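Long-range contact in ATP-dependent kinase YFH7 (Saccharomyces cerevisiae, PDB 2GA8), which is an ATP-dependent P-loop kinase that could be involved in endoplasmic reticulum membrane assembly: residues A[12-24]-A[220-234]. Sequence-based numbering, arbitrary orientation.
Sequences LQLLDNRIEDNYR and SSVFEKLSKTFSQTI
With CG of Y23 anti to the backbone N (chi1 -171°), the phenol reaches over to 230-231. D16 takes the same turn at chi1, and K225 runs out fully extended beyond CG to meet its carboxylate. K225 NZ lies 2.8 Å from D16 OD1, a salt bridge made on the syn side of that oxygen, somewhat out of the carboxylate plane. The other oxygen, OD2, accepts a hydrogen bond from a water that also donates to S220 O, tying the carboxylate to the residues just before helix 222-227. Next to the salt bridge, V222 CG2 sits 3.7 Å from D16 CB, I19 CG1 packs against K225 CB, and L15 CD2 meets L226 CD2; nearer the start of 12-24, the methyls of L12 touch CE1 and CZ of F223. Helices 12-17 and 222-227 cross at 50° with their axes 9.9 Å apart.

Further along, S231 N donates to Y23 OH at 2.9 Å, nearly straight (161°), near the ring plane. I234 CG1 covers one ring face in a CH-pi contact, 4.1 Å from the Y23 centroid. The hydroxyl is also hydrogen-bonded to K258 O, so two bonds grip this phenol oxygen. S231 OG accepts from T233 N, closing an ST turn, and is hydrogen-bonded to D67 OD2. The contact thus packs helix 4-17 and the lead-in to strand 25-30, the central strand of the P-loop kinase's parallel sheet, against helix 222-227 and the short strand 230-231, which pairs in parallel with 65-66.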
loop_
_atom_site.group_PDB
_atom_site.type_symbol
_atom_site.label_atom_id
_atom_site.label_comp_id
_atom_site.label_asym_id
_atom_site.label_seq_id
_atom_site.Cartn_x
_atom_site.Cartn_y
_atom_site.Cartn_z
ATOM N N LEU A 12 -16.260 -8.603 1.749
ATOM C CA LEU A 12 -17.235 -8.487 2.826
ATOM C C LEU A 12 -17.446 -9.821 3.532
ATOM O O LEU A 12 -17.731 -9.861 4.727
ATOM C CB LEU A 12 -18.573 -7.964 2.288
ATOM C CG LEU A 12 -18.535 -6.539 1.730
ATOM C CD1 LEU A 12 -19.924 -6.128 1.265
ATOM C CD2 LEU A 12 -18.036 -5.586 2.803
ATOM N N GLN A 13 -17.307 -10.917 2.797
ATOM C CA GLN A 13 -17.490 -12.224 3.406
ATOM C C GLN A 13 -16.382 -12.505 4.411
ATOM O O GLN A 13 -16.634 -13.032 5.496
ATOM C CB GLN A 13 -17.511 -13.315 2.338
ATOM C CG GLN A 13 -17.673 -14.709 2.903
ATOM C CD GLN A 13 -17.997 -15.721 1.830
ATOM O OE1 GLN A 13 -17.214 -15.932 0.901
ATOM N NE2 GLN A 13 -19.161 -16.351 1.944
ATOM N N LEU A 14 -15.155 -12.151 4.050
ATOM C CA LEU A 14 -14.027 -12.375 4.948
ATOM C C LEU A 14 -14.122 -11.450 6.153
ATOM O O LEU A 14 -13.895 -11.873 7.284
ATOM C CB LEU A 14 -12.698 -12.154 4.224
ATOM C CG LEU A 14 -11.454 -12.407 5.094
ATOM C CD1 LEU A 14 -11.536 -13.793 5.721
ATOM C CD2 LEU A 14 -10.201 -12.286 4.255
ATOM N N LEU A 15 -14.472 -10.189 5.921
ATOM C CA LEU A 15 -14.592 -9.255 7.032
ATOM C C LEU A 15 -15.630 -9.780 8.013
ATOM O O LEU A 15 -15.419 -9.766 9.220
ATOM C CB LEU A 15 -15.002 -7.863 6.538
ATOM C CG LEU A 15 -15.207 -6.798 7.623
ATOM C CD1 LEU A 15 -13.936 -6.637 8.443
ATOM C CD2 LEU A 15 -15.592 -5.473 6.982
ATOM N N ASP A 16 -16.752 -10.261 7.488
ATOM C CA ASP A 16 -17.802 -10.782 8.355
ATOM C C ASP A 16 -17.325 -12.006 9.128
ATOM O O ASP A 16 -17.613 -12.155 10.311
ATOM C CB ASP A 16 -19.038 -11.149 7.539
ATOM C CG ASP A 16 -20.210 -11.524 8.420
ATOM O OD1 ASP A 16 -20.739 -10.625 9.104
ATOM O OD2 ASP A 16 -20.589 -12.712 8.440
ATOM N N ASN A 17 -16.597 -12.884 8.451
ATOM C CA ASN A 17 -16.076 -14.088 9.087
ATOM C C ASN A 17 -15.042 -13.788 10.170
ATOM O O ASN A 17 -14.922 -14.532 11.143
ATOM C CB ASN A 17 -15.455 -15.007 8.035
ATOM C CG ASN A 17 -16.454 -15.992 7.463
ATOM O OD1 ASN A 17 -16.269 -16.517 6.365
ATOM N ND2 ASN A 17 -17.516 -16.261 8.219
ATOM N N ARG A 18 -14.316 -12.688 10.008
ATOM C CA ARG A 18 -13.267 -12.308 10.954
ATOM C C ARG A 18 -13.634 -11.120 11.839
ATOM O O ARG A 18 -12.785 -10.579 12.544
ATOM C CB ARG A 18 -11.988 -11.982 10.175
ATOM C CG ARG A 18 -11.535 -13.087 9.237
ATOM C CD ARG A 18 -11.071 -14.309 10.013
ATOM N NE ARG A 18 -9.927 -13.987 10.861
ATOM C CZ ARG A 18 -9.285 -14.865 11.625
ATOM N NH1 ARG A 18 -9.675 -16.134 11.658
ATOM N NH2 ARG A 18 -8.243 -14.476 12.346
ATOM N N ILE A 19 -14.904 -10.732 11.813
ATOM C CA ILE A 19 -15.402 -9.590 12.572
ATOM C C ILE A 19 -15.031 -9.564 14.058
ATOM O O ILE A 19 -14.808 -8.492 14.629
ATOM C CB ILE A 19 -16.942 -9.492 12.438
ATOM C CG1 ILE A 19 -17.405 -8.078 12.786
ATOM C CG2 ILE A 19 -17.614 -10.523 13.339
ATOM C CD1 ILE A 19 -16.931 -7.024 11.800
ATOM N N GLU A 20 -14.969 -10.733 14.686
ATOM C CA GLU A 20 -14.631 -10.816 16.101
ATOM C C GLU A 20 -13.150 -11.095 16.335
ATOM O O GLU A 20 -12.679 -11.042 17.470
ATOM C CB GLU A 20 -15.464 -11.912 16.779
ATOM C CG GLU A 20 -16.947 -11.583 16.913
ATOM C CD GLU A 20 -17.764 -12.748 17.446
ATOM O OE1 GLU A 20 -17.437 -13.265 18.536
ATOM O OE2 GLU A 20 -18.737 -13.147 16.772
ATOM N N ASP A 21 -12.417 -11.373 15.262
ATOM C CA ASP A 21 -10.996 -11.695 15.361
ATOM C C ASP A 21 -10.045 -10.644 14.806
ATOM O O ASP A 21 -8.880 -10.580 15.208
ATOM C CB ASP A 21 -10.718 -13.019 14.646
ATOM C CG ASP A 21 -11.507 -14.171 15.228
ATOM O OD1 ASP A 21 -11.340 -14.452 16.432
ATOM O OD2 ASP A 21 -12.292 -14.794 14.482
ATOM N N ASN A 22 -10.527 -9.829 13.877
ATOM C CA ASN A 22 -9.674 -8.813 13.266
ATOM C C ASN A 22 -10.405 -7.497 13.118
ATOM O O ASN A 22 -11.550 -7.463 12.664
ATOM C CB ASN A 22 -9.205 -9.267 11.876
ATOM C CG ASN A 22 -8.347 -10.519 11.922
ATOM O OD1 ASN A 22 -8.850 -11.642 11.841
ATOM N ND2 ASN A 22 -7.041 -10.327 12.052
ATOM N N TYR A 23 -9.735 -6.413 13.484
ATOM C CA TYR A 23 -10.334 -5.091 13.376
ATOM C C TYR A 23 -10.499 -4.703 11.911
ATOM O O TYR A 23 -11.444 -4.007 11.535
ATOM C CB TYR A 23 -9.466 -4.044 14.064
ATOM C CG TYR A 23 -10.164 -2.710 14.158
ATOM C CD1 TYR A 23 -11.231 -2.530 15.035
ATOM C CD2 TYR A 23 -9.790 -1.642 13.343
ATOM C CE1 TYR A 23 -11.906 -1.328 15.099
ATOM C CE2 TYR A 23 -10.464 -0.426 13.400
ATOM C CZ TYR A 23 -11.521 -0.280 14.284
ATOM O OH TYR A 23 -12.188 0.915 14.353
ATOM N N ARG A 24 -9.559 -5.138 11.082
ATOM C CA ARG A 24 -9.631 -4.832 9.667
ATOM C C ARG A 24 -9.114 -5.981 8.819
ATOM O O ARG A 24 -8.340 -6.818 9.284
ATOM C CB ARG A 24 -8.862 -3.534 9.360
ATOM C CG ARG A 24 -7.562 -3.369 10.125
ATOM C CD ARG A 24 -6.802 -2.101 9.742
ATOM N NE ARG A 24 -7.570 -0.876 9.952
ATOM C CZ ARG A 24 -7.070 0.250 10.455
ATOM N NH1 ARG A 24 -5.797 0.320 10.816
ATOM N NH2 ARG A 24 -7.840 1.323 10.573
ATOM N N SER A 220 -26.826 -10.624 11.453
ATOM C CA SER A 220 -26.005 -11.288 10.447
ATOM C C SER A 220 -25.494 -10.275 9.430
ATOM O O SER A 220 -24.728 -10.619 8.532
ATOM C CB SER A 220 -26.812 -12.373 9.726
ATOM O OG SER A 220 -27.935 -11.813 9.072
ATOM N N SER A 221 -25.926 -9.026 9.570
ATOM C CA SER A 221 -25.500 -7.965 8.664
ATOM C C SER A 221 -24.050 -7.570 8.941
ATOM O O SER A 221 -23.717 -7.170 10.054
ATOM C CB SER A 221 -26.397 -6.741 8.839
ATOM O OG SER A 221 -25.855 -5.624 8.162
ATOM N N VAL A 222 -23.190 -7.679 7.932
ATOM C CA VAL A 222 -21.790 -7.316 8.117
ATOM C C VAL A 222 -21.664 -5.820 8.427
ATOM O O VAL A 222 -20.839 -5.418 9.245
ATOM C CB VAL A 222 -20.934 -7.672 6.868
ATOM C CG1 VAL A 222 -21.366 -6.854 5.666
ATOM C CG2 VAL A 222 -19.453 -7.447 7.178
ATOM N N PHE A 223 -22.489 -4.999 7.793
ATOM C CA PHE A 223 -22.421 -3.564 8.050
ATOM C C PHE A 223 -22.896 -3.202 9.456
ATOM O O PHE A 223 -22.379 -2.264 10.069
ATOM C CB PHE A 223 -23.210 -2.794 6.992
ATOM C CG PHE A 223 -22.622 -2.893 5.611
ATOM C CD1 PHE A 223 -21.240 -2.918 5.431
ATOM C CD2 PHE A 223 -23.444 -2.922 4.488
ATOM C CE1 PHE A 223 -20.683 -2.971 4.156
ATOM C CE2 PHE A 223 -22.898 -2.975 3.205
ATOM C CZ PHE A 223 -21.510 -2.998 3.040
ATOM N N GLU A 224 -23.877 -3.941 9.966
ATOM C CA GLU A 224 -24.388 -3.704 11.314
ATOM C C GLU A 224 -23.274 -4.026 12.314
ATOM O O GLU A 224 -22.991 -3.251 13.231
ATOM C CB GLU A 224 -25.592 -4.612 11.586
ATOM C CG GLU A 224 -26.220 -4.440 12.957
ATOM C CD GLU A 224 -27.160 -3.255 13.021
ATOM O OE1 GLU A 224 -28.061 -3.177 12.161
ATOM O OE2 GLU A 224 -27.005 -2.409 13.930
ATOM N N LYS A 225 -22.634 -5.173 12.118
ATOM C CA LYS A 225 -21.553 -5.603 13.000
ATOM C C LYS A 225 -20.377 -4.631 13.009
ATOM O O LYS A 225 -19.867 -4.266 14.066
ATOM C CB LYS A 225 -21.051 -6.981 12.574
ATOM C CG LYS A 225 -22.093 -8.075 12.639
ATOM C CD LYS A 225 -21.512 -9.366 12.111
ATOM C CE LYS A 225 -22.556 -10.451 12.002
ATOM N NZ LYS A 225 -21.974 -11.670 11.379
ATOM N N LEU A 226 -19.936 -4.210 11.830
ATOM C CA LEU A 226 -18.809 -3.294 11.773
ATOM C C LEU A 226 -19.153 -1.932 12.377
ATOM O O LEU A 226 -18.326 -1.320 13.058
ATOM C CB LEU A 226 -18.324 -3.136 10.325
ATOM C CG LEU A 226 -19.140 -2.344 9.308
ATOM C CD1 LEU A 226 -18.901 -0.848 9.504
ATOM C CD2 LEU A 226 -18.716 -2.757 7.899
ATOM N N SER A 227 -20.380 -1.474 12.143
ATOM C CA SER A 227 -20.833 -0.180 12.646
ATOM C C SER A 227 -20.811 -0.082 14.163
ATOM O O SER A 227 -20.592 0.991 14.713
ATOM C CB SER A 227 -22.251 0.121 12.145
ATOM O OG SER A 227 -22.273 0.304 10.742
ATOM N N LYS A 228 -21.028 -1.209 14.832
ATOM C CA LYS A 228 -21.051 -1.239 16.289
ATOM C C LYS A 228 -19.700 -1.581 16.911
ATOM O O LYS A 228 -19.590 -1.669 18.129
ATOM C CB LYS A 228 -22.081 -2.264 16.776
ATOM C CG LYS A 228 -23.519 -1.988 16.358
ATOM C CD LYS A 228 -24.023 -0.681 16.944
ATOM C CE LYS A 228 -25.506 -0.485 16.669
ATOM N NZ LYS A 228 -25.964 0.860 17.113
ATOM N N THR A 229 -18.670 -1.758 16.088
ATOM C CA THR A 229 -17.369 -2.149 16.616
ATOM C C THR A 229 -16.161 -1.274 16.278
ATOM O O THR A 229 -15.020 -1.736 16.364
ATOM C CB THR A 229 -17.054 -3.605 16.217
ATOM O OG1 THR A 229 -17.169 -3.747 14.796
ATOM C CG2 THR A 229 -18.032 -4.561 16.897
ATOM N N PHE A 230 -16.406 -0.028 15.890
ATOM C CA PHE A 230 -15.319 0.895 15.601
ATOM C C PHE A 230 -14.656 1.144 16.951
ATOM O O PHE A 230 -15.328 1.113 17.989
ATOM C CB PHE A 230 -15.863 2.211 15.037
ATOM C CG PHE A 230 -16.373 2.111 13.626
ATOM C CD1 PHE A 230 -15.505 1.811 12.575
ATOM C CD2 PHE A 230 -17.715 2.359 13.338
ATOM C CE1 PHE A 230 -15.964 1.765 11.259
ATOM C CE2 PHE A 230 -18.183 2.317 12.025
ATOM C CZ PHE A 230 -17.308 2.020 10.982
ATOM N N SER A 231 -13.349 1.389 16.950
ATOM C CA SER A 231 -12.630 1.611 18.199
ATOM C C SER A 231 -11.911 2.956 18.288
ATOM O O SER A 231 -11.206 3.364 17.364
ATOM C CB SER A 231 -11.614 0.491 18.422
ATOM O OG SER A 231 -10.864 0.724 19.603
ATOM N N GLN A 232 -12.083 3.630 19.420
ATOM C CA GLN A 232 -11.447 4.920 19.643
ATOM C C GLN A 232 -9.932 4.767 19.817
ATOM O O GLN A 232 -9.193 5.745 19.744
ATOM C CB GLN A 232 -12.044 5.577 20.892
ATOM C CG GLN A 232 -11.661 7.033 21.089
ATOM C CD GLN A 232 -12.097 7.911 19.927
ATOM O OE1 GLN A 232 -13.248 7.857 19.492
ATOM N NE2 GLN A 232 -11.179 8.729 19.426
ATOM N N THR A 233 -9.470 3.541 20.032
ATOM C CA THR A 233 -8.041 3.295 20.245
ATOM C C THR A 233 -7.181 3.285 18.987
ATOM O O THR A 233 -5.956 3.275 19.082
ATOM C CB THR A 233 -7.802 1.957 20.957
ATOM O OG1 THR A 233 -8.211 0.884 20.100
ATOM C CG2 THR A 233 -8.583 1.902 22.258
ATOM N N ILE A 234 -7.817 3.289 17.821
ATOM C CA ILE A 234 -7.099 3.255 16.548
ATOM C C ILE A 234 -6.821 4.664 16.031
ATOM O O ILE A 234 -7.742 5.411 15.721
ATOM C CB ILE A 234 -7.916 2.459 15.495
ATOM C CG1 ILE A 234 -8.171 1.039 16.012
ATOM C CG2 ILE A 234 -7.175 2.424 14.158
ATOM C CD1 ILE A 234 -6.915 0.182 16.159
HETATM O O HOH W 1 -23.223 -13.111 8.147
#